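Local coordinates for protein sialidase B (Streptococcus pneumoniae serotype 4, PDB 4XJW) that cleaves terminal alpha-linked sialic acid residues from oligosaccharides, glycoproteins and glycolipids as a family 33 glycoside hydrolase that also acts as an intramolecular trans-sialidase, at residues 252-260 with 422-433; 334-345 with 411-419. The protein carries 1 engineered substitution. All blocks are in the same frame, centred on the assembly; numbering follows the deposited sequence.

Contact 1 of 2, residues 252-260 with 422-433; sequences SEPIFAMKF and AMTTSQNRGESW
Two neighbouring blades of the sialidase beta-propeller meet where the Asp-box turn of the second BNR repeat, through W433, lies against I255 of edge strand 255-256 and A257 at the corner that follows it. A257 CB stands over the five-membered ring of W433, 3.6 Å from its centroid and 8° off the normal, a CH-pi contact. S426 CB packs on the opposite ring face, so the indole is sandwiched, and its NE1 is hydrogen-bonded to T241 OG1 on strand 237-244. I255 CD1 reaches W433 CD1 obliquely at 3.7 Å. The same methyl lies 3.3 Å from G430 O, brought there by CG1 sitting between the backbone N and carbonyl carbon (chi1 62°). M258, extended beyond CG, lays CE against the 422-424 strand, 3.6 Å from A422 O and 3.9 Å from T424 CG2. The turn is braced from within: S426 OG accepts from N428 N, an ST turn, and from G430 N, while N428 OD1 takes S432 N. No direct hydrogen bond crosses between the segments; one water accepts from W433 N and donates to F256 O. Apolar packing around a fixed indole thus joins the blades, and a water satisfies the backbone groups beside it.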
loop_
_atom_site.group_PDB
_atom_site.type_symbol
_atom_site.label_atom_id
_atom_site.label_comp_id
_atom_site.label_asym_id
_atom_site.label_seq_id
_atom_site.Cartn_x
_atom_site.Cartn_y
_atom_site.Cartn_z
ATOM N N SER A 252 -6.496 -1.170 16.283
ATOM C CA SER A 252 -5.753 -2.155 17.060
ATOM C C SER A 252 -4.345 -2.384 16.534
ATOM O O SER A 252 -4.074 -2.181 15.349
ATOM C CB SER A 252 -6.500 -3.489 17.078
ATOM O OG SER A 252 -6.563 -4.042 15.757
ATOM N N GLU A 253 -3.446 -2.831 17.406
ATOM C CA GLU A 253 -2.108 -3.208 16.946
ATOM C C GLU A 253 -2.285 -4.359 15.962
ATOM O O GLU A 253 -3.026 -5.296 16.224
ATOM C CB GLU A 253 -1.209 -3.626 18.113
ATOM C CG GLU A 253 0.278 -3.757 17.733
ATOM C CD GLU A 253 0.922 -2.428 17.293
ATOM O OE1 GLU A 253 0.356 -1.356 17.603
ATOM O OE2 GLU A 253 2.006 -2.450 16.650
ATOM N N PRO A 254 -1.640 -4.275 14.793
ATOM C CA PRO A 254 -1.856 -5.307 13.772
ATOM C C PRO A 254 -1.455 -6.723 14.201
ATOM O O PRO A 254 -0.566 -6.916 15.043
ATOM C CB PRO A 254 -0.937 -4.859 12.640
ATOM C CG PRO A 254 -0.839 -3.371 12.799
ATOM C CD PRO A 254 -0.791 -3.177 14.304
ATOM N N ILE A 255 -2.137 -7.698 13.615
ATOM C CA ILE A 255 -1.764 -9.102 13.751
ATOM C C ILE A 255 -1.644 -9.666 12.352
ATOM O O ILE A 255 -2.024 -8.996 11.383
ATOM C CB ILE A 255 -2.801 -9.924 14.558
ATOM C CG1 ILE A 255 -4.172 -9.943 13.858
ATOM C CG2 ILE A 255 -2.880 -9.388 15.967
ATOM C CD1 ILE A 255 -5.175 -10.929 14.468
ATOM N N PHE A 256 -1.128 -10.887 12.233
ATOM C CA PHE A 256 -1.089 -11.533 10.920
ATOM C C PHE A 256 -2.292 -12.429 10.701
ATOM O O PHE A 256 -2.684 -13.186 11.592
ATOM C CB PHE A 256 0.187 -12.369 10.711
ATOM C CG PHE A 256 1.453 -11.572 10.734
ATOM C CD1 PHE A 256 1.707 -10.615 9.756
ATOM C CD2 PHE A 256 2.409 -11.792 11.714
ATOM C CE1 PHE A 256 2.886 -9.877 9.784
ATOM C CE2 PHE A 256 3.583 -11.067 11.746
ATOM C CZ PHE A 256 3.827 -10.107 10.780
ATOM N N ALA A 257 -2.858 -12.340 9.500
ATOM C CA ALA A 257 -3.880 -13.267 9.030
ATOM C C ALA A 257 -3.260 -14.436 8.273
ATOM O O ALA A 257 -3.738 -15.575 8.373
ATOM C CB ALA A 257 -4.905 -12.553 8.159
ATOM N N MET A 258 -2.219 -14.153 7.490
ATOM C CA MET A 258 -1.458 -15.188 6.784
ATOM C C MET A 258 0.007 -14.809 6.825
ATOM O O MET A 258 0.372 -13.665 6.527
ATOM C CB MET A 258 -1.902 -15.318 5.317
ATOM C CG MET A 258 -3.343 -15.771 5.129
ATOM S SD MET A 258 -3.725 -16.051 3.390
ATOM C CE MET A 258 -5.480 -16.394 3.509
ATOM N N LYS A 259 0.853 -15.766 7.189
ATOM C CA LYS A 259 2.278 -15.499 7.281
ATOM C C LYS A 259 3.084 -16.748 6.977
ATOM O O LYS A 259 2.605 -17.879 7.153
ATOM C CB LYS A 259 2.636 -15.001 8.673
ATOM C CG LYS A 259 2.568 -16.100 9.714
ATOM C CD LYS A 259 3.063 -15.623 11.061
ATOM C CE LYS A 259 4.403 -14.956 10.891
ATOM N NZ LYS A 259 5.004 -14.505 12.177
ATOM N N PHE A 260 4.305 -16.524 6.500
ATOM C CA PHE A 260 5.298 -17.569 6.316
ATOM C C PHE A 260 6.528 -17.199 7.121
ATOM O O PHE A 260 6.776 -16.018 7.385
ATOM C CB PHE A 260 5.715 -17.671 4.850
ATOM C CG PHE A 260 4.746 -18.410 3.983
ATOM C CD1 PHE A 260 4.289 -19.672 4.337
ATOM C CD2 PHE A 260 4.302 -17.849 2.790
ATOM C CE1 PHE A 260 3.415 -20.372 3.504
ATOM C CE2 PHE A 260 3.421 -18.541 1.964
ATOM C CZ PHE A 260 2.980 -19.797 2.325
ATOM N N ALA A 422 -5.721 -18.931 -1.146
ATOM C CA ALA A 422 -6.017 -19.557 0.141
ATOM C C ALA A 422 -7.051 -18.745 0.878
ATOM O O ALA A 422 -7.241 -17.573 0.574
ATOM C CB ALA A 422 -4.777 -19.690 0.974
ATOM N N MET A 423 -7.677 -19.373 1.870
ATOM C CA MET A 423 -8.663 -18.701 2.705
ATOM C C MET A 423 -8.337 -18.933 4.172
ATOM O O MET A 423 -7.793 -19.979 4.532
ATOM C CB MET A 423 -10.069 -19.206 2.378
ATOM C CG MET A 423 -10.368 -20.597 2.848
ATOM S SD MET A 423 -12.126 -20.986 2.722
ATOM C CE MET A 423 -12.887 -19.441 3.016
ATOM N N THR A 424 -8.628 -17.939 5.009
ATOM C CA THR A 424 -8.597 -18.126 6.444
ATOM C C THR A 424 -9.883 -17.540 6.995
ATOM O O THR A 424 -10.571 -16.774 6.301
ATOM C CB THR A 424 -7.351 -17.479 7.109
ATOM O OG1 THR A 424 -7.393 -17.738 8.521
ATOM C CG2 THR A 424 -7.304 -15.966 6.877
ATOM N N THR A 425 -10.222 -17.930 8.218
ATOM C CA THR A 425 -11.424 -17.436 8.871
ATOM C C THR A 425 -11.088 -16.940 10.261
ATOM O O THR A 425 -10.081 -17.327 10.847
ATOM C CB THR A 425 -12.517 -18.513 9.003
ATOM O OG1 THR A 425 -12.092 -19.515 9.933
ATOM C CG2 THR A 425 -12.833 -19.161 7.654
ATOM N N SER A 426 -11.944 -16.078 10.788
ATOM C CA SER A 426 -11.816 -15.629 12.160
ATOM C C SER A 426 -13.162 -15.782 12.834
ATOM O O SER A 426 -14.192 -15.406 12.272
ATOM C CB SER A 426 -11.382 -14.169 12.237
ATOM O OG SER A 426 -11.456 -13.728 13.587
ATOM N N GLN A 427 -13.144 -16.323 14.045
ATOM C CA GLN A 427 -14.362 -16.508 14.815
ATOM C C GLN A 427 -14.532 -15.386 15.831
ATOM O O GLN A 427 -15.510 -15.365 16.584
ATOM C CB GLN A 427 -14.333 -17.867 15.515
ATOM C CG GLN A 427 -14.570 -19.043 14.569
ATOM C CD GLN A 427 -13.619 -20.199 14.816
ATOM O OE1 GLN A 427 -12.883 -20.212 15.804
ATOM N NE2 GLN A 427 -13.623 -21.175 13.913
ATOM N N ASN A 428 -13.580 -14.453 15.863
ATOM C CA ASN A 428 -13.632 -13.357 16.833
ATOM C C ASN A 428 -13.434 -11.988 16.177
ATOM O O ASN A 428 -12.797 -11.088 16.749
ATOM C CB ASN A 428 -12.617 -13.587 17.956
ATOM C CG ASN A 428 -11.242 -13.923 17.428
ATOM O OD1 ASN A 428 -10.907 -13.556 16.303
ATOM N ND2 ASN A 428 -10.443 -14.633 18.224
ATOM N N ARG A 429 -13.975 -11.864 14.963
ATOM C CA ARG A 429 -13.987 -10.602 14.222
ATOM C C ARG A 429 -12.596 -9.976 14.083
ATOM O O ARG A 429 -12.423 -8.765 14.251
ATOM C CB ARG A 429 -14.966 -9.610 14.858
ATOM C CG ARG A 429 -16.373 -10.167 14.993
ATOM C CD ARG A 429 -17.312 -9.132 15.605
ATOM N NE ARG A 429 -18.682 -9.630 15.681
ATOM C CZ ARG A 429 -19.182 -10.255 16.743
ATOM N NH1 ARG A 429 -18.423 -10.446 17.816
ATOM N NH2 ARG A 429 -20.438 -10.682 16.735
ATOM N N GLY A 430 -11.603 -10.809 13.792
ATOM C CA GLY A 430 -10.274 -10.315 13.485
ATOM C C GLY A 430 -9.315 -10.230 14.661
ATOM O O GLY A 430 -8.235 -9.663 14.530
ATOM N N GLU A 431 -9.684 -10.790 15.811
ATOM C CA GLU A 431 -8.750 -10.833 16.936
ATOM C C GLU A 431 -7.718 -11.952 16.796
ATOM O O GLU A 431 -6.623 -11.867 17.358
ATOM C CB GLU A 431 -9.501 -10.935 18.276
ATOM C CG GLU A 431 -10.328 -9.691 18.585
ATOM C CD GLU A 431 -11.481 -9.964 19.527
ATOM O OE1 GLU A 431 -11.368 -10.911 20.332
ATOM O OE2 GLU A 431 -12.506 -9.248 19.452
ATOM N N SER A 432 -8.078 -12.991 16.042
ATOM C CA SER A 432 -7.134 -14.012 15.595
ATOM C C SER A 432 -7.666 -14.676 14.325
ATOM O O SER A 432 -8.863 -14.622 14.046
ATOM C CB SER A 432 -6.890 -15.062 16.682
ATOM O OG SER A 432 -8.054 -15.830 16.917
ATOM N N TRP A 433 -6.765 -15.320 13.583
ATOM C CA TRP A 433 -7.093 -15.985 12.325
ATOM C C TRP A 433 -6.646 -17.440 12.357
ATOM O O TRP A 433 -5.599 -17.762 12.931
ATOM C CB TRP A 433 -6.408 -15.268 11.150
ATOM C CG TRP A 433 -6.880 -13.862 10.968
ATOM C CD1 TRP A 433 -6.302 -12.730 11.480
ATOM C CD2 TRP A 433 -8.044 -13.430 10.256
ATOM N NE1 TRP A 433 -7.021 -11.621 11.097
ATOM C CE2 TRP A 433 -8.099 -12.024 10.352
ATOM C CE3 TRP A 433 -9.034 -14.096 9.516
ATOM C CZ2 TRP A 433 -9.130 -11.267 9.763
ATOM C CZ3 TRP A 433 -10.055 -13.343 8.923
ATOM C CH2 TRP A 433 -10.086 -11.944 9.045
HETATM O O HOH W 1 -4.079 -14.404 13.700
#

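Contact 2 of 2, residues 334-345 with 411-419; sequences KLKKNGDNDFRY and SLFKVTPTN
F413, L412 and L335 bury the most surface where strand 413-414 pairs antiparallel with strand 330-337. The F413 ring turns its edge to Y345: CE1 stands 3.8 Å above the centre of the tyrosine ring, with the planes at 80°, a T-shaped stack. The aliphatic chain of K337 runs obliquely past the F413 ring, CG 3.5 Å from F413 CE1; its CG is anti to the backbone N (chi1 -164°) and the chain runs extended beyond it, so CB through CE all follow the ring. L335 crosses F413 at about a right angle and sets CD1 against F413 CB, while its other methyl, CD2, meets V415 CG1 at 3.8 Å. L412 runs alongside K337, both pointing the same way, and its CD1 also touches N338 CB. L412 O accepts a hydrogen bond from N338 N. The strands themselves are tied at the hydrogen-bonded pair K336 and K414, with K336 N to K414 O and K414 N to K336 O each 2.9 Å. Beyond the ladder, F343 is held between K336 CB, 3.5 Å above the centre of one face, and T416 OG1 over the other, near the rim. There a water links T416 OG1 to K334 NZ, which also forms a salt bridge with D321. Y364 adds a second edge-to-face partner to F413. The short ladder is thus reinforced by an aromatic cluster on the F413 face, where the lysine contributes methylenes, and by the K336-F343-T416 layering on the other.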
loop_
_atom_site.group_PDB
_atom_site.type_symbol
_atom_site.label_atom_id
_atom_site.label_comp_id
_atom_site.label_asym_id
_atom_site.label_seq_id
_atom_site.Cartn_x
_atom_site.Cartn_y
_atom_site.Cartn_z
ATOM N N LYS A 334 -0.124 -31.588 -5.501
ATOM C CA LYS A 334 1.030 -32.335 -5.999
ATOM C C LYS A 334 2.287 -31.876 -5.285
ATOM O O LYS A 334 2.422 -30.699 -4.948
ATOM C CB LYS A 334 1.190 -32.158 -7.512
ATOM C CG LYS A 334 0.033 -32.714 -8.330
ATOM C CD LYS A 334 0.266 -32.565 -9.820
ATOM C CE LYS A 334 0.236 -31.111 -10.243
ATOM N NZ LYS A 334 0.484 -30.946 -11.695
ATOM N N LEU A 335 3.199 -32.813 -5.039
ATOM C CA LEU A 335 4.479 -32.483 -4.425
ATOM C C LEU A 335 5.642 -33.105 -5.187
ATOM O O LEU A 335 5.525 -34.201 -5.742
ATOM C CB LEU A 335 4.534 -32.962 -2.977
ATOM C CG LEU A 335 3.577 -32.337 -1.962
ATOM C CD1 LEU A 335 3.646 -33.063 -0.625
ATOM C CD2 LEU A 335 3.879 -30.859 -1.791
ATOM N N LYS A 336 6.763 -32.395 -5.194
ATOM C CA LYS A 336 8.004 -32.898 -5.765
ATOM C C LYS A 336 8.992 -33.101 -4.635
ATOM O O LYS A 336 9.190 -32.212 -3.799
ATOM C CB LYS A 336 8.569 -31.912 -6.792
ATOM C CG LYS A 336 10.041 -32.144 -7.135
ATOM C CD LYS A 336 10.498 -31.233 -8.256
ATOM C CE LYS A 336 9.778 -31.577 -9.543
ATOM N NZ LYS A 336 10.185 -30.699 -10.676
ATOM N N LYS A 337 9.608 -34.277 -4.589
ATOM C CA LYS A 337 10.570 -34.562 -3.540
ATOM C C LYS A 337 11.955 -34.145 -4.010
ATOM O O LYS A 337 12.258 -34.227 -5.199
ATOM C CB LYS A 337 10.546 -36.045 -3.176
ATOM C CG LYS A 337 11.217 -36.347 -1.850
ATOM C CD LYS A 337 11.219 -37.838 -1.542
ATOM C CE LYS A 337 11.869 -38.118 -0.194
ATOM N NZ LYS A 337 11.961 -39.582 0.092
ATOM N N ASN A 338 12.794 -33.688 -3.088
ATOM C CA ASN A 338 14.129 -33.238 -3.466
ATOM C C ASN A 338 14.911 -34.351 -4.164
ATOM O O ASN A 338 14.949 -35.484 -3.684
ATOM C CB ASN A 338 14.897 -32.730 -2.251
ATOM C CG ASN A 338 16.119 -31.912 -2.638
ATOM O OD1 ASN A 338 16.242 -31.448 -3.773
ATOM N ND2 ASN A 338 17.022 -31.728 -1.690
ATOM N N GLY A 339 15.509 -34.024 -5.302
ATOM C CA GLY A 339 16.203 -35.019 -6.102
ATOM C C GLY A 339 15.430 -35.441 -7.339
ATOM O O GLY A 339 16.022 -35.760 -8.372
ATOM N N ASP A 340 14.103 -35.446 -7.237
ATOM C CA ASP A 340 13.238 -35.777 -8.367
ATOM C C ASP A 340 13.109 -34.580 -9.312
ATOM O O ASP A 340 13.143 -33.429 -8.872
ATOM C CB ASP A 340 11.841 -36.179 -7.874
ATOM C CG ASP A 340 11.849 -37.428 -7.016
ATOM O OD1 ASP A 340 12.947 -37.927 -6.686
ATOM O OD2 ASP A 340 10.750 -37.907 -6.653
ATOM N N ASN A 341 12.951 -34.850 -10.607
ATOM C CA ASN A 341 12.682 -33.789 -11.575
ATOM C C ASN A 341 11.204 -33.698 -11.934
ATOM O O ASN A 341 10.786 -32.808 -12.676
ATOM C CB ASN A 341 13.524 -33.970 -12.841
ATOM C CG ASN A 341 14.929 -33.415 -12.690
ATOM O OD1 ASN A 341 15.156 -32.466 -11.940
ATOM N ND2 ASN A 341 15.879 -34.005 -13.407
ATOM N N ASP A 342 10.420 -34.631 -11.405
ATOM C CA ASP A 342 8.981 -34.650 -11.629
ATOM C C ASP A 342 8.221 -34.632 -10.302
ATOM O O ASP A 342 8.812 -34.796 -9.229
ATOM C CB ASP A 342 8.592 -35.878 -12.456
ATOM C CG ASP A 342 9.299 -37.140 -11.992
ATOM O OD1 ASP A 342 10.312 -37.023 -11.267
ATOM O OD2 ASP A 342 8.847 -38.248 -12.356
ATOM N N PHE A 343 6.911 -34.420 -10.380
ATOM C CA PHE A 343 6.062 -34.441 -9.197
ATOM C C PHE A 343 5.456 -35.824 -9.016
ATOM O O PHE A 343 4.455 -36.165 -9.648
ATOM C CB PHE A 343 4.968 -33.375 -9.316
ATOM C CG PHE A 343 5.461 -31.983 -9.082
ATOM C CD1 PHE A 343 6.239 -31.334 -10.038
ATOM C CD2 PHE A 343 5.174 -31.325 -7.891
ATOM C CE1 PHE A 343 6.705 -30.053 -9.818
ATOM C CE2 PHE A 343 5.642 -30.044 -7.665
ATOM C CZ PHE A 343 6.406 -29.403 -8.627
ATOM N N ARG A 344 6.073 -36.620 -8.153
ATOM C CA ARG A 344 5.702 -38.023 -8.006
ATOM C C ARG A 344 4.822 -38.288 -6.782
ATOM O O ARG A 344 4.538 -39.444 -6.448
ATOM C CB ARG A 344 6.967 -38.896 -7.984
ATOM C CG ARG A 344 7.791 -38.786 -9.271
ATOM C CD ARG A 344 9.161 -39.460 -9.182
ATOM N NE ARG A 344 9.075 -40.921 -9.183
ATOM C CZ ARG A 344 9.141 -41.682 -10.274
ATOM N NH1 ARG A 344 9.286 -41.127 -11.472
ATOM N NH2 ARG A 344 9.052 -43.003 -10.169
ATOM N N TYR A 345 4.362 -37.213 -6.139
ATOM C CA TYR A 345 3.592 -37.325 -4.902
ATOM C C TYR A 345 2.332 -36.454 -4.891
ATOM O O TYR A 345 2.244 -35.448 -5.606
ATOM C CB TYR A 345 4.468 -36.980 -3.693
ATOM C CG TYR A 345 5.699 -37.851 -3.564
ATOM C CD1 TYR A 345 6.872 -37.532 -4.238
ATOM C CD2 TYR A 345 5.683 -38.994 -2.773
ATOM C CE1 TYR A 345 7.997 -38.332 -4.134
ATOM C CE2 TYR A 345 6.800 -39.795 -2.654
ATOM C CZ TYR A 345 7.954 -39.459 -3.338
ATOM O OH TYR A 345 9.068 -40.262 -3.217
ATOM N N SER A 411 12.374 -26.848 1.470
ATOM C CA SER A 411 11.568 -28.018 1.824
ATOM C C SER A 411 11.970 -29.306 1.087
ATOM O O SER A 411 12.388 -29.283 -0.077
ATOM C CB SER A 411 10.076 -27.745 1.605
ATOM O OG SER A 411 9.289 -28.790 2.137
ATOM N N LEU A 412 11.828 -30.427 1.785
ATOM C CA LEU A 412 12.048 -31.750 1.197
ATOM C C LEU A 412 10.981 -32.060 0.152
ATOM O O LEU A 412 11.259 -32.705 -0.859
ATOM C CB LEU A 412 12.024 -32.815 2.290
ATOM C CG LEU A 412 12.182 -34.286 1.909
ATOM C CD1 LEU A 412 13.481 -34.504 1.154
ATOM C CD2 LEU A 412 12.142 -35.150 3.171
ATOM N N PHE A 413 9.755 -31.617 0.418
ATOM C CA PHE A 413 8.654 -31.732 -0.527
ATOM C C PHE A 413 8.172 -30.337 -0.910
ATOM O O PHE A 413 7.916 -29.508 -0.035
ATOM C CB PHE A 413 7.499 -32.523 0.095
ATOM C CG PHE A 413 7.777 -33.984 0.236
ATOM C CD1 PHE A 413 7.626 -34.835 -0.845
ATOM C CD2 PHE A 413 8.177 -34.508 1.457
ATOM C CE1 PHE A 413 7.881 -36.192 -0.719
ATOM C CE2 PHE A 413 8.427 -35.865 1.595
ATOM C CZ PHE A 413 8.276 -36.705 0.505
ATOM N N LYS A 414 8.057 -30.078 -2.208
ATOM C CA LYS A 414 7.710 -28.744 -2.699
ATOM C C LYS A 414 6.482 -28.754 -3.603
ATOM O O LYS A 414 6.284 -29.681 -4.391
ATOM C CB LYS A 414 8.918 -28.124 -3.417
ATOM C CG LYS A 414 10.015 -27.733 -2.435
ATOM C CD LYS A 414 11.308 -27.340 -3.130
ATOM C CE LYS A 414 11.313 -25.894 -3.558
ATOM N NZ LYS A 414 12.696 -25.462 -3.952
ATOM N N VAL A 415 5.649 -27.721 -3.477
ATOM C CA VAL A 415 4.483 -27.580 -4.339
ATOM C C VAL A 415 4.886 -27.055 -5.709
ATOM O O VAL A 415 5.996 -26.552 -5.901
ATOM C CB VAL A 415 3.425 -26.642 -3.721
ATOM C CG1 VAL A 415 2.947 -27.191 -2.390
ATOM C CG2 VAL A 415 3.988 -25.247 -3.534
ATOM N N THR A 416 3.972 -27.177 -6.663
ATOM C CA THR A 416 4.172 -26.631 -7.997
ATOM C C THR A 416 4.438 -25.127 -7.917
ATOM O O THR A 416 3.753 -24.421 -7.177
ATOM C CB THR A 416 2.916 -26.883 -8.856
ATOM O OG1 THR A 416 2.669 -28.296 -8.949
ATOM C CG2 THR A 416 3.064 -26.297 -10.236
ATOM N N PRO A 417 5.462 -24.639 -8.637
ATOM C CA PRO A 417 5.802 -23.208 -8.636
ATOM C C PRO A 417 4.791 -22.410 -9.434
ATOM O O PRO A 417 5.071 -21.969 -10.538
ATOM C CB PRO A 417 7.172 -23.167 -9.324
ATOM C CG PRO A 417 7.151 -24.375 -10.225
ATOM C CD PRO A 417 6.430 -25.426 -9.424
ATOM N N THR A 418 3.607 -22.230 -8.862
ATOM C CA THR A 418 2.557 -21.466 -9.517
ATOM C C THR A 418 1.806 -20.715 -8.434
ATOM O O THR A 418 2.126 -20.868 -7.261
ATOM C CB THR A 418 1.601 -22.391 -10.309
ATOM O OG1 THR A 418 0.737 -21.607 -11.146
ATOM C CG2 THR A 418 0.774 -23.263 -9.368
ATOM N N ASN A 419 0.822 -19.906 -8.813
ATOM C CA ASN A 419 0.053 -19.148 -7.815
ATOM C C ASN A 419 -1.208 -19.880 -7.369
ATOM O O ASN A 419 -1.858 -20.576 -8.164
ATOM C CB ASN A 419 -0.317 -17.772 -8.361
ATOM C CG ASN A 419 -1.085 -17.865 -9.657
ATOM O OD1 ASN A 419 -0.525 -18.257 -10.683
ATOM N ND2 ASN A 419 -2.373 -17.515 -9.624
HETATM O O HOH W 2 1.611 -28.730 -6.275
HETATM O O HOH W 3 3.430 -29.796 -11.249
#

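In the fold
The centres of contacts 1 and 2 lie about 28 Å apart, and contact 2 is nested in the chain loop that contact 1 closes. Strand 301-308 of the propeller precedes the excursion into the ten-stranded antiparallel sheet that starts at 324-327 and holds both strands of contact 2. Strand 413-414 then leads directly into 420-426, which pairs with 301-308 and carries one side of contact 1. The two contacts thus belong to different sheets: contact 1 joins adjacent propeller blades, whereas contact 2 closes a strand pair in the inserted sheet, about 33 Å from the chain's centre. Both lie away from the probable catalytic residues, consistent with structural packing.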